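Local coordinates for protein putative methylase (Clostridium difficile, PDB 3LDU) that probably methylates guanines of ribosomal RNA at N2 and N7 and binds GTP in its methyltransferase domain, at residues T208-A213 with I286-G291; L187-P192 with A214-N219; A94-S99 with K120-S125; A67-E70 with E76-E79. One frame throughout, in Å; residues are numbered along the deposited sequence.

Contact 1. Residues T208-A213 with I286-G291. With GTP (guanosine-5'-triphosphate), chain B.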
loop_
_atom_site.group_PDB
_atom_site.type_symbol
_atom_site.label_atom_id
_atom_site.label_comp_id
_atom_site.label_asym_id
_atom_site.label_seq_id
_atom_site.Cartn_x
_atom_site.Cartn_y
_atom_site.Cartn_z
ATOM N N THR A 208 -8.820 10.302 -2.827
ATOM C CA THR A 208 -7.713 9.471 -2.343
ATOM C C THR A 208 -6.359 9.887 -2.918
ATOM O O THR A 208 -5.377 9.998 -2.188
ATOM C CB THR A 208 -7.964 8.007 -2.707
ATOM O OG1 THR A 208 -9.197 7.585 -2.114
ATOM C CG2 THR A 208 -6.838 7.119 -2.181
ATOM N N ILE A 209 -6.311 10.110 -4.229
ATOM C CA ILE A 209 -5.059 10.474 -4.865
ATOM C C ILE A 209 -4.512 11.769 -4.273
ATOM O O ILE A 209 -3.327 11.864 -3.977
ATOM C CB ILE A 209 -5.226 10.578 -6.398
ATOM C CG1 ILE A 209 -5.391 9.164 -6.964
ATOM C CG2 ILE A 209 -4.018 11.272 -7.037
ATOM C CD1 ILE A 209 -5.643 9.133 -8.462
ATOM N N LEU A 210 -5.377 12.767 -4.113
ATOM C CA LEU A 210 -4.942 14.057 -3.578
ATOM C C LEU A 210 -4.590 14.007 -2.094
ATOM O O LEU A 210 -3.633 14.639 -1.663
ATOM C CB LEU A 210 -5.999 15.126 -3.813
ATOM C CG LEU A 210 -6.215 15.406 -5.293
ATOM C CD1 LEU A 210 -7.418 16.344 -5.486
ATOM C CD2 LEU A 210 -4.944 15.988 -5.854
ATOM N N ILE A 211 -5.378 13.281 -1.313
ATOM C CA ILE A 211 -5.016 13.072 0.094
ATOM C C ILE A 211 -3.631 12.421 0.216
ATOM O O ILE A 211 -2.782 12.882 0.987
ATOM C CB ILE A 211 -6.119 12.286 0.843
ATOM C CG1 ILE A 211 -7.391 13.131 0.895
ATOM C CG2 ILE A 211 -5.667 11.909 2.264
ATOM C CD1 ILE A 211 -8.658 12.365 1.266
ATOM N N GLU A 212 -3.378 11.366 -0.556
ATOM C CA GLU A 212 -2.052 10.760 -0.529
ATOM C C GLU A 212 -0.954 11.725 -0.954
ATOM O O GLU A 212 0.129 11.746 -0.346
ATOM C CB GLU A 212 -1.996 9.462 -1.337
ATOM C CG GLU A 212 -2.896 8.390 -0.779
ATOM C CD GLU A 212 -2.356 7.795 0.530
ATOM O OE1 GLU A 212 -1.133 7.566 0.636
ATOM O OE2 GLU A 212 -3.163 7.554 1.437
ATOM N N ALA A 213 -1.228 12.535 -1.982
ATOM C CA ALA A 213 -0.232 13.492 -2.422
ATOM C C ALA A 213 0.025 14.563 -1.362
ATOM O O ALA A 213 1.173 14.940 -1.136
ATOM C CB ALA A 213 -0.631 14.129 -3.765
ATOM N N ILE A 286 -5.724 21.010 0.280
ATOM C CA ILE A 286 -6.511 20.575 -0.867
ATOM C C ILE A 286 -7.791 21.370 -0.984
ATOM O O ILE A 286 -8.463 21.639 0.010
ATOM C CB ILE A 286 -6.914 19.087 -0.770
ATOM C CG1 ILE A 286 -5.729 18.233 -0.354
ATOM C CG2 ILE A 286 -7.457 18.612 -2.109
ATOM C CD1 ILE A 286 -6.110 16.778 -0.070
ATOM N N GLU A 287 -8.136 21.741 -2.208
ATOM C CA GLU A 287 -9.433 22.347 -2.458
ATOM C C GLU A 287 -10.204 21.465 -3.441
ATOM O O GLU A 287 -9.736 21.207 -4.549
ATOM C CB GLU A 287 -9.264 23.767 -2.997
ATOM C CG GLU A 287 -10.564 24.420 -3.402
ATOM C CD GLU A 287 -10.364 25.833 -3.922
ATOM O OE1 GLU A 287 -9.645 26.612 -3.259
ATOM O OE2 GLU A 287 -10.934 26.160 -4.988
ATOM N N PHE A 288 -11.370 20.993 -3.010
ATOM C CA PHE A 288 -12.216 20.103 -3.798
ATOM C C PHE A 288 -13.440 20.893 -4.236
ATOM O O PHE A 288 -14.000 21.649 -3.439
ATOM C CB PHE A 288 -12.722 18.939 -2.942
ATOM C CG PHE A 288 -11.658 17.954 -2.511
ATOM C CD1 PHE A 288 -11.138 17.027 -3.409
ATOM C CD2 PHE A 288 -11.236 17.912 -1.198
ATOM C CE1 PHE A 288 -10.177 16.087 -3.000
ATOM C CE2 PHE A 288 -10.289 16.982 -0.785
ATOM C CZ PHE A 288 -9.758 16.075 -1.692
ATOM N N ASN A 289 -13.848 20.715 -5.489
ATOM C CA ASN A 289 -15.014 21.406 -6.050
ATOM C C ASN A 289 -15.742 20.525 -7.057
ATOM O O ASN A 289 -15.133 19.678 -7.710
ATOM C CB ASN A 289 -14.592 22.689 -6.777
ATOM C CG ASN A 289 -14.189 23.799 -5.829
ATOM O OD1 ASN A 289 -14.996 24.275 -5.028
ATOM N ND2 ASN A 289 -12.931 24.224 -5.922
ATOM N N VAL A 290 -17.045 20.733 -7.197
ATOM C CA VAL A 290 -17.748 20.157 -8.338
ATOM C C VAL A 290 -17.207 20.818 -9.600
ATOM O O VAL A 290 -17.061 22.034 -9.662
ATOM C CB VAL A 290 -19.273 20.361 -8.223
ATOM C CG1 VAL A 290 -19.979 19.900 -9.492
ATOM C CG2 VAL A 290 -19.801 19.602 -7.016
ATOM N N GLY A 291 -16.863 20.001 -10.592
ATOM C CA GLY A 291 -16.350 20.496 -11.855
ATOM C C GLY A 291 -16.296 19.379 -12.880
ATOM O O GLY A 291 -16.314 18.199 -12.526
HETATM P PG GTP B . -10.807 7.813 -5.743
HETATM O O1G GTP B . -10.019 9.095 -5.917
HETATM O O2G GTP B . -9.933 6.810 -5.040
HETATM O O3G GTP B . -12.027 8.035 -4.881
HETATM O O3B GTP B . -11.232 7.277 -7.212
HETATM P PB GTP B . -12.773 7.367 -7.690
HETATM O O1B GTP B . -13.400 6.010 -7.478
HETATM O O2B GTP B . -13.532 8.395 -6.894
HETATM O O3A GTP B . -12.840 7.715 -9.267
HETATM P PA GTP B . -13.882 6.834 -10.141
HETATM O O1A GTP B . -15.195 6.768 -9.391
HETATM O O2A GTP B . -13.347 5.439 -10.367
HETATM O "O5'" GTP B . -14.155 7.600 -11.524
HETATM C "C5'" GTP B . -13.594 8.869 -11.644
HETATM C "C4'" GTP B . -14.605 9.884 -11.126
HETATM O "O4'" GTP B . -14.816 10.773 -12.187
HETATM C "C3'" GTP B . -15.991 9.363 -10.739
HETATM O "O3'" GTP B . -16.218 9.710 -9.390
HETATM C "C2'" GTP B . -16.988 10.107 -11.624
HETATM O "O2'" GTP B . -18.045 10.698 -10.894
HETATM C "C1'" GTP B . -16.142 11.234 -12.162
HETATM N N9 GTP B . -16.451 11.686 -13.524
HETATM C C8 GTP B . -17.002 11.033 -14.595
HETATM N N7 GTP B . -17.045 11.916 -15.629
HETATM C C5 GTP B . -16.539 13.107 -15.215
HETATM C C6 GTP B . -16.349 14.331 -15.846
HETATM O O6 GTP B . -16.672 14.503 -17.032
HETATM N N1 GTP B . -15.787 15.359 -15.118
HETATM C C2 GTP B . -15.420 15.184 -13.795
HETATM N N2 GTP B . -14.871 16.197 -13.146
HETATM N N3 GTP B . -15.615 13.965 -13.151
HETATM C C4 GTP B . -16.162 12.961 -13.882
#
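L210 projects from helix 208-213 as a blunt knob into the hollow between I286 and F288, two side chains separated by one residue on strand 286-290. Its CD1 methyl fills that hollow, 3.7 Å from CE1 of the F288 ring and 4.1 Å from I286 CG2. The approach to the phenyl group is oblique, and the leucine and phenylalanine side chains pass each other in opposite directions. One wall of the hollow is built within the strand, where I286 CG2 rests on one face of the F288 ring, 3.4 Å above its plane and displaced toward the rim. The other branch of I286 is drawn out straight, with CD1 anti to CA (chi2 173°). This methyl forms the strand's own bump: it pushes up to the helix backbone, 3.6 Å from L210 O, and lies 4.0 Å from I211 CG1, the two isoleucine side chains standing nearly perpendicular.

The sheet order 3-2-1-4-5-7-6 is that of the Rossmann-like class I methyltransferases. Here the helix that follows the central strand 199-201 runs nearly antiparallel to the outermost strand 286-290, packed against it, the axes of the two short segments 9.8 Å apart and at 169°. L210 also touches L199 and D201 of that central strand, while I211 leans on N276 and A280 of helix 267-280.

The first turn of the same helix meets the ligand. T208 OG1 donates a hydrogen bond of 3.1 Å to O2G of the GTP gamma-phosphate, and S206 OG is also hydrogen-bonded to the nucleotide. At the far end of the strand, G291 borders the guanine.

Contact 2. Residues L187-P192 with A214-N219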
loop_
_atom_site.group_PDB
_atom_site.type_symbol
_atom_site.label_atom_id
_atom_site.label_comp_id
_atom_site.label_asym_id
_atom_site.label_seq_id
_atom_site.Cartn_x
_atom_site.Cartn_y
_atom_site.Cartn_z
ATOM N N LEU A 187 1.259 5.834 -7.422
ATOM C CA LEU A 187 1.061 6.690 -8.593
ATOM C C LEU A 187 1.818 8.010 -8.414
ATOM O O LEU A 187 2.534 8.439 -9.306
ATOM C CB LEU A 187 -0.427 6.949 -8.804
ATOM C CG LEU A 187 -1.232 6.109 -9.794
ATOM C CD1 LEU A 187 -0.727 4.675 -9.967
ATOM C CD2 LEU A 187 -2.736 6.176 -9.499
ATOM N N ILE A 188 1.658 8.651 -7.252
ATOM C CA ILE A 188 2.367 9.897 -6.998
ATOM C C ILE A 188 3.883 9.714 -7.141
ATOM O O ILE A 188 4.576 10.526 -7.761
ATOM C CB ILE A 188 2.095 10.457 -5.591
ATOM C CG1 ILE A 188 0.589 10.589 -5.318
ATOM C CG2 ILE A 188 2.790 11.817 -5.425
ATOM C CD1 ILE A 188 -0.146 11.383 -6.375
ATOM N N TYR A 189 4.388 8.646 -6.526
ATOM C CA TYR A 189 5.812 8.339 -6.546
ATOM C C TYR A 189 6.361 8.103 -7.955
ATOM O O TYR A 189 7.568 8.275 -8.196
ATOM C CB TYR A 189 6.060 7.085 -5.709
ATOM C CG TYR A 189 6.086 7.277 -4.207
ATOM C CD1 TYR A 189 6.546 8.455 -3.625
ATOM C CD2 TYR A 189 5.709 6.242 -3.368
ATOM C CE1 TYR A 189 6.596 8.583 -2.221
ATOM C CE2 TYR A 189 5.753 6.367 -1.993
ATOM C CZ TYR A 189 6.196 7.528 -1.431
ATOM O OH TYR A 189 6.232 7.611 -0.056
ATOM N N LEU A 190 5.491 7.670 -8.868
ATOM C CA LEU A 190 5.894 7.432 -10.256
ATOM C C LEU A 190 5.991 8.721 -11.063
ATOM O O LEU A 190 6.419 8.701 -12.209
ATOM C CB LEU A 190 4.943 6.454 -10.954
ATOM C CG LEU A 190 5.115 4.988 -10.563
ATOM C CD1 LEU A 190 3.898 4.143 -10.921
ATOM C CD2 LEU A 190 6.377 4.413 -11.190
ATOM N N THR A 191 5.600 9.842 -10.465
ATOM C CA THR A 191 5.693 11.135 -11.135
ATOM C C THR A 191 6.744 12.019 -10.475
ATOM O O THR A 191 7.210 11.730 -9.366
ATOM C CB THR A 191 4.354 11.898 -11.066
ATOM O OG1 THR A 191 4.215 12.490 -9.766
ATOM C CG2 THR A 191 3.181 10.968 -11.373
ATOM N N PRO A 192 7.124 13.108 -11.151
ATOM C CA PRO A 192 8.078 14.056 -10.566
ATOM C C PRO A 192 7.416 15.109 -9.683
ATOM O O PRO A 192 8.086 16.058 -9.284
ATOM C CB PRO A 192 8.701 14.738 -11.793
ATOM C CG PRO A 192 8.136 14.029 -13.001
ATOM C CD PRO A 192 6.875 13.388 -12.575
ATOM N N ALA A 214 -1.038 15.068 -0.734
ATOM C CA ALA A 214 -0.879 16.066 0.318
ATOM C C ALA A 214 -0.028 15.484 1.455
ATOM O O ALA A 214 0.861 16.159 1.969
ATOM C CB ALA A 214 -2.243 16.521 0.857
HETATM N N MSE A 215 -0.294 14.241 1.855
HETATM C CA MSE A 215 0.481 13.660 2.969
HETATM C C MSE A 215 1.960 13.485 2.621
HETATM O O MSE A 215 2.840 13.748 3.440
HETATM C CB MSE A 215 -0.144 12.354 3.458
HETATM C CG MSE A 215 -1.535 12.558 4.041
HETATM SE SE MSE A 215 -2.211 10.768 4.492
HETATM C CE MSE A 215 -0.912 10.337 5.845
ATOM N N ILE A 216 2.233 13.084 1.386
ATOM C CA ILE A 216 3.606 13.055 0.900
ATOM C C ILE A 216 4.222 14.453 0.955
ATOM O O ILE A 216 5.333 14.624 1.449
ATOM C CB ILE A 216 3.671 12.467 -0.533
ATOM C CG1 ILE A 216 3.343 10.973 -0.490
ATOM C CG2 ILE A 216 5.039 12.690 -1.160
ATOM C CD1 ILE A 216 3.019 10.377 -1.841
ATOM N N GLY A 217 3.484 15.450 0.465
ATOM C CA GLY A 217 3.946 16.826 0.446
ATOM C C GLY A 217 4.316 17.453 1.782
ATOM O O GLY A 217 5.257 18.242 1.849
ATOM N N ILE A 218 3.578 17.133 2.843
ATOM C CA ILE A 218 3.919 17.660 4.165
ATOM C C ILE A 218 4.686 16.640 5.009
ATOM O O ILE A 218 4.908 16.856 6.195
ATOM C CB ILE A 218 2.677 18.160 4.936
ATOM C CG1 ILE A 218 1.676 17.025 5.163
ATOM C CG2 ILE A 218 2.024 19.317 4.185
ATOM C CD1 ILE A 218 0.557 17.397 6.128
ATOM N N ASN A 219 5.094 15.539 4.381
ATOM C CA ASN A 219 5.831 14.464 5.064
ATOM C C ASN A 219 5.077 13.922 6.281
ATOM O O ASN A 219 5.657 13.698 7.345
ATOM C CB ASN A 219 7.233 14.941 5.475
ATOM C CG ASN A 219 8.195 13.791 5.728
ATOM O OD1 ASN A 219 8.135 12.757 5.065
ATOM N ND2 ASN A 219 9.094 13.973 6.686
#
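I216 CD1, on helix 214-217, makes the closest contacts with I188 and Y189 at the end of the neighbouring helix. It lies 3.9 Å from both CB and CG2 of I188, and over one face of the Y189 ring, 4.0 Å from CE1. An extended second torsion (chi2 165°) carries this methyl away from its own helix into the angle between the two residues. The I188 and I216 side chains run alongside each other with opposite headings, whereas the tyrosine lies aslant to the isoleucine.

Within the Rossmann-like methyltransferase domain the contact joins helices 181-189 and 208-217, and I188 also packs on I306 of strand 304-307. The Y189 hydroxyl is hydrogen-bonded to E24 of helix 18-27, and its side chain touches M20 and R57, so this residue links the methyltransferase fold to the N-terminal ferredoxin-like region.

I188 O accepts two bonds from T191, one from N at 3.0 Å and one from OG1 at 2.8 Å, the hydroxyl approaching a lone pair in the plane of the carbonyl. Beyond I216 the helix ends in a Schellman motif, with N219 at positive phi (56°) and N219 N bonded to I216 O at 3.1 Å.

Contact 3. Residues A94-S99 with K120-S125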
loop_
_atom_site.group_PDB
_atom_site.type_symbol
_atom_site.label_atom_id
_atom_site.label_comp_id
_atom_site.label_asym_id
_atom_site.label_seq_id
_atom_site.Cartn_x
_atom_site.Cartn_y
_atom_site.Cartn_z
ATOM N N ALA A 94 0.082 -15.842 25.124
ATOM C CA ALA A 94 -0.263 -15.102 23.905
ATOM C C ALA A 94 -1.153 -15.915 22.973
ATOM O O ALA A 94 -1.119 -17.146 22.982
ATOM C CB ALA A 94 0.997 -14.637 23.162
ATOM N N GLN A 95 -1.947 -15.206 22.172
ATOM C CA GLN A 95 -2.770 -15.821 21.127
ATOM C C GLN A 95 -1.948 -15.913 19.847
ATOM O O GLN A 95 -1.194 -14.994 19.526
ATOM C CB GLN A 95 -4.023 -14.978 20.846
ATOM C CG GLN A 95 -4.967 -14.832 22.032
ATOM C CD GLN A 95 -6.186 -14.008 21.680
ATOM O OE1 GLN A 95 -6.829 -14.239 20.659
ATOM N NE2 GLN A 95 -6.508 -13.038 22.522
ATOM N N PHE A 96 -2.078 -17.030 19.136
ATOM C CA PHE A 96 -1.369 -17.227 17.871
ATOM C C PHE A 96 -2.269 -17.873 16.823
ATOM O O PHE A 96 -2.041 -19.014 16.394
ATOM C CB PHE A 96 -0.057 -18.019 18.064
ATOM C CG PHE A 96 -0.215 -19.329 18.804
ATOM C CD1 PHE A 96 -0.240 -20.535 18.117
ATOM C CD2 PHE A 96 -0.317 -19.355 20.189
ATOM C CE1 PHE A 96 -0.368 -21.742 18.801
ATOM C CE2 PHE A 96 -0.444 -20.562 20.881
ATOM C CZ PHE A 96 -0.476 -21.751 20.191
ATOM N N PRO A 97 -3.299 -17.134 16.393
ATOM C CA PRO A 97 -4.184 -17.692 15.375
ATOM C C PRO A 97 -3.401 -17.792 14.065
ATOM O O PRO A 97 -2.555 -16.937 13.812
ATOM C CB PRO A 97 -5.291 -16.639 15.267
ATOM C CG PRO A 97 -4.623 -15.345 15.631
ATOM C CD PRO A 97 -3.595 -15.720 16.691
ATOM N N ILE A 98 -3.647 -18.831 13.277
ATOM C CA ILE A 98 -3.020 -18.937 11.960
ATOM C C ILE A 98 -3.969 -18.213 11.015
ATOM O O ILE A 98 -4.955 -18.771 10.541
ATOM C CB ILE A 98 -2.796 -20.401 11.538
ATOM C CG1 ILE A 98 -2.290 -21.230 12.730
ATOM C CG2 ILE A 98 -1.804 -20.478 10.390
ATOM C CD1 ILE A 98 -0.985 -20.693 13.350
ATOM N N SER A 99 -3.688 -16.940 10.792
ATOM C CA SER A 99 -4.691 -16.059 10.223
ATOM C C SER A 99 -4.885 -16.296 8.743
ATOM O O SER A 99 -5.959 -16.028 8.202
ATOM C CB SER A 99 -4.328 -14.600 10.493
ATOM O OG SER A 99 -4.342 -14.351 11.891
ATOM N N LYS A 120 -0.908 -27.011 14.929
ATOM C CA LYS A 120 -0.524 -28.154 15.756
ATOM C C LYS A 120 0.966 -28.117 16.108
ATOM O O LYS A 120 1.350 -28.366 17.259
ATOM C CB LYS A 120 -0.883 -29.464 15.047
ATOM C CG LYS A 120 -0.609 -30.738 15.854
ATOM C CD LYS A 120 -1.229 -31.932 15.130
ATOM C CE LYS A 120 -0.270 -33.098 14.992
ATOM N NZ LYS A 120 -0.599 -33.935 13.794
ATOM N N ALA A 121 1.806 -27.818 15.118
ATOM C CA ALA A 121 3.254 -27.747 15.326
ATOM C C ALA A 121 3.640 -26.693 16.356
ATOM O O ALA A 121 4.475 -26.939 17.235
ATOM C CB ALA A 121 3.972 -27.486 14.007
ATOM N N ILE A 122 3.040 -25.514 16.247
ATOM C CA ILE A 122 3.337 -24.437 17.184
ATOM C C ILE A 122 2.858 -24.789 18.598
ATOM O O ILE A 122 3.536 -24.500 19.581
ATOM C CB ILE A 122 2.737 -23.094 16.714
ATOM C CG1 ILE A 122 3.334 -22.702 15.356
ATOM C CG2 ILE A 122 2.987 -21.992 17.750
ATOM C CD1 ILE A 122 2.829 -21.344 14.805
ATOM N N VAL A 123 1.686 -25.403 18.699
ATOM C CA VAL A 123 1.190 -25.824 20.003
ATOM C C VAL A 123 2.189 -26.803 20.627
ATOM O O VAL A 123 2.548 -26.681 21.809
ATOM C CB VAL A 123 -0.212 -26.465 19.895
ATOM C CG1 VAL A 123 -0.549 -27.252 21.154
ATOM C CG2 VAL A 123 -1.267 -25.399 19.611
ATOM N N GLU A 124 2.651 -27.762 19.827
ATOM C CA GLU A 124 3.597 -28.769 20.321
ATOM C C GLU A 124 4.910 -28.124 20.763
ATOM O O GLU A 124 5.461 -28.473 21.813
ATOM C CB GLU A 124 3.879 -29.817 19.244
ATOM C CG GLU A 124 2.775 -30.823 19.054
ATOM C CD GLU A 124 3.165 -32.178 19.595
ATOM O OE1 GLU A 124 2.723 -32.518 20.715
ATOM O OE2 GLU A 124 3.929 -32.892 18.907
ATOM N N SER A 125 5.401 -27.188 19.953
ATOM C CA SER A 125 6.641 -26.469 20.244
ATOM C C SER A 125 6.564 -25.698 21.568
ATOM O O SER A 125 7.475 -25.774 22.399
ATOM C CB SER A 125 6.994 -25.510 19.107
ATOM O OG SER A 125 8.162 -24.769 19.429
#
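F96, in the loop leading into strand 98-104, and I98, its first residue, face helix 120-125. The strand is an outermost one of the mixed sheet shared by the ferredoxin-like and THUMP regions; the helix belongs to 111-129, which comes next in the chain. Apolar packing makes up the whole of the direct contact. The F96 ring enters between two neighbouring helix residues. I122 CG2 approaches it obliquely, 3.5 Å from CE1, while V123 CG2 lies at the ring edge and in its plane, 3.8 Å from CZ. With chi1 at 53°, F96 takes the crowded position, CG lying between the backbone N and the carbonyl carbon, and the ring is directed at the helix.

Electrostatic and hydrogen-bonding partners lie around this packing. K119 makes a cation-pi interaction with F96, and the F96 backbone N is hydrogen-bonded to E138. A second tie between strand and helix comes from Q115, whose NE2 is hydrogen-bonded to I98 O. On the side facing helix 74-82, E124 forms a salt bridge with K82.

At the strand end of the interface the packing is purely aliphatic: I98 and I122 meet end to end, their CD1 methyls 4.1 Å apart.

Contact 4. Residues A67-E70 with E76-E79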
loop_
_atom_site.group_PDB
_atom_site.type_symbol
_atom_site.label_atom_id
_atom_site.label_comp_id
_atom_site.label_asym_id
_atom_site.label_seq_id
_atom_site.Cartn_x
_atom_site.Cartn_y
_atom_site.Cartn_z
ATOM N N ALA A 67 10.778 -18.031 9.555
ATOM C CA ALA A 67 11.461 -19.203 9.013
ATOM C C ALA A 67 11.146 -19.382 7.543
ATOM O O ALA A 67 10.098 -18.957 7.068
ATOM C CB ALA A 67 11.051 -20.443 9.780
ATOM N N GLU A 68 12.066 -20.021 6.830
ATOM C CA GLU A 68 11.810 -20.442 5.461
ATOM C C GLU A 68 12.449 -21.808 5.261
ATOM O O GLU A 68 13.594 -22.030 5.655
ATOM C CB GLU A 68 12.349 -19.417 4.456
ATOM C CG GLU A 68 12.244 -19.862 3.008
ATOM C CD GLU A 68 12.592 -18.754 2.025
ATOM O OE1 GLU A 68 12.256 -18.893 0.828
ATOM O OE2 GLU A 68 13.192 -17.744 2.451
ATOM N N PHE A 69 11.691 -22.735 4.689
ATOM C CA PHE A 69 12.177 -24.091 4.470
ATOM C C PHE A 69 11.337 -24.761 3.401
ATOM O O PHE A 69 10.243 -24.308 3.085
ATOM C CB PHE A 69 12.110 -24.910 5.764
ATOM C CG PHE A 69 10.756 -24.877 6.442
ATOM C CD1 PHE A 69 9.715 -25.677 5.990
ATOM C CD2 PHE A 69 10.530 -24.052 7.536
ATOM C CE1 PHE A 69 8.462 -25.648 6.617
ATOM C CE2 PHE A 69 9.291 -24.022 8.166
ATOM C CZ PHE A 69 8.257 -24.819 7.706
ATOM N N GLU A 70 11.850 -25.851 2.849
ATOM C CA GLU A 70 11.087 -26.631 1.895
ATOM C C GLU A 70 10.164 -27.595 2.635
ATOM O O GLU A 70 10.538 -28.160 3.656
ATOM C CB GLU A 70 12.037 -27.406 0.986
ATOM C CG GLU A 70 11.336 -28.206 -0.080
ATOM C CD GLU A 70 12.308 -28.807 -1.054
ATOM O OE1 GLU A 70 12.532 -30.036 -0.983
ATOM O OE2 GLU A 70 12.862 -28.044 -1.873
ATOM N N GLU A 76 6.536 -33.199 6.684
ATOM C CA GLU A 76 7.691 -32.315 6.596
ATOM C C GLU A 76 7.345 -30.899 7.087
ATOM O O GLU A 76 8.130 -30.272 7.792
ATOM C CB GLU A 76 8.248 -32.293 5.168
ATOM C CG GLU A 76 9.598 -31.605 5.045
ATOM C CD GLU A 76 10.208 -31.712 3.650
ATOM O OE1 GLU A 76 11.428 -31.445 3.523
ATOM O OE2 GLU A 76 9.480 -32.055 2.686
ATOM N N LEU A 77 6.170 -30.401 6.698
ATOM C CA LEU A 77 5.685 -29.100 7.177
ATOM C C LEU A 77 5.599 -29.089 8.715
ATOM O O LEU A 77 6.064 -28.155 9.371
ATOM C CB LEU A 77 4.314 -28.779 6.561
ATOM C CG LEU A 77 3.574 -27.545 7.103
ATOM C CD1 LEU A 77 4.367 -26.291 6.779
ATOM C CD2 LEU A 77 2.166 -27.426 6.516
ATOM N N PHE A 78 5.004 -30.135 9.277
ATOM C CA PHE A 78 4.899 -30.262 10.734
ATOM C C PHE A 78 6.264 -30.305 11.427
ATOM O O PHE A 78 6.535 -29.523 12.335
ATOM C CB PHE A 78 4.084 -31.499 11.126
ATOM C CG PHE A 78 3.971 -31.689 12.610
ATOM C CD1 PHE A 78 3.096 -30.917 13.351
ATOM C CD2 PHE A 78 4.759 -32.621 13.263
ATOM C CE1 PHE A 78 2.994 -31.077 14.724
ATOM C CE2 PHE A 78 4.667 -32.791 14.639
ATOM C CZ PHE A 78 3.779 -32.023 15.371
ATOM N N GLU A 79 7.127 -31.217 10.999
ATOM C CA GLU A 79 8.438 -31.344 11.635
ATOM C C GLU A 79 9.251 -30.049 11.571
ATOM O O GLU A 79 9.864 -29.646 12.564
ATOM C CB GLU A 79 9.225 -32.517 11.046
ATOM C CG GLU A 79 8.646 -33.882 11.423
ATOM C CD GLU A 79 8.744 -34.178 12.924
ATOM O OE1 GLU A 79 9.747 -33.765 13.549
ATOM O OE2 GLU A 79 7.823 -34.825 13.476
HETATM O O HOH W 1 11.702 -32.075 0.937
#
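The F69 ring presents its edge to helix 76-79: L77 CD1 lies near the plane of the ring, 4.1 Å from CE1, and the two side chains cross at about a right angle. Around the same ring are V154 and I156 of the neighbouring strand 153-159, together with N80 and T81 one turn further along the helix. The second flat group, the E76 carboxylate, reaches back over the chain to the end of the strand. E76 OE1 comes within 3.4 Å of E70 O, but both are acceptors and no hydrogen bond joins them.

The two segments form a tight strand-to-helix connection, in which strand 63-70, inside the large mixed sheet, turns directly into helix 74-82 of the THUMP domain. L77 dips into the layer between sheet and helices, also touching L108 and I117, while F78 points away from the strand toward helix 111-129.

Toward solvent the chemistry is polar. E76, with CG anti to its backbone N (chi1 -169°) and an extended chain beyond, sends OE2 to a hydrogen bond with K72 N in the connecting turn. A water lies 2.9 Å from E70 OE1 and 2.7 Å from E76 OE1, placed to donate to both, though its protons may be shared with other acceptors. The carboxylates themselves stay 4.8 Å apart between E70 OE1 and E76 OE1, a proximity of like charges that the water and the K72 amide probably ease.

The four contacts fall into two pairs on opposite sides of the chain's centre. Contacts 1 and 2 share helix 208-217 in the methyltransferase domain and touch directly, A213 CB lying 3.8 Å from I188 CD1; contact 1 is fully buried and borders the nucleotide, whereas contact 2 is partly buried and reaches the N-terminal region through Y189. Contacts 3 and 4, about 45 and 48 Å from contact 1 between centres, bring helices onto one sheet, and F78 of 76-79 packs on A121 of 120-125. All four have aliphatic or aromatic packing across them; contact 3 is partly buried and apolar. Contact 4, with the exposed E70, adds a water between acidic groups at the surface.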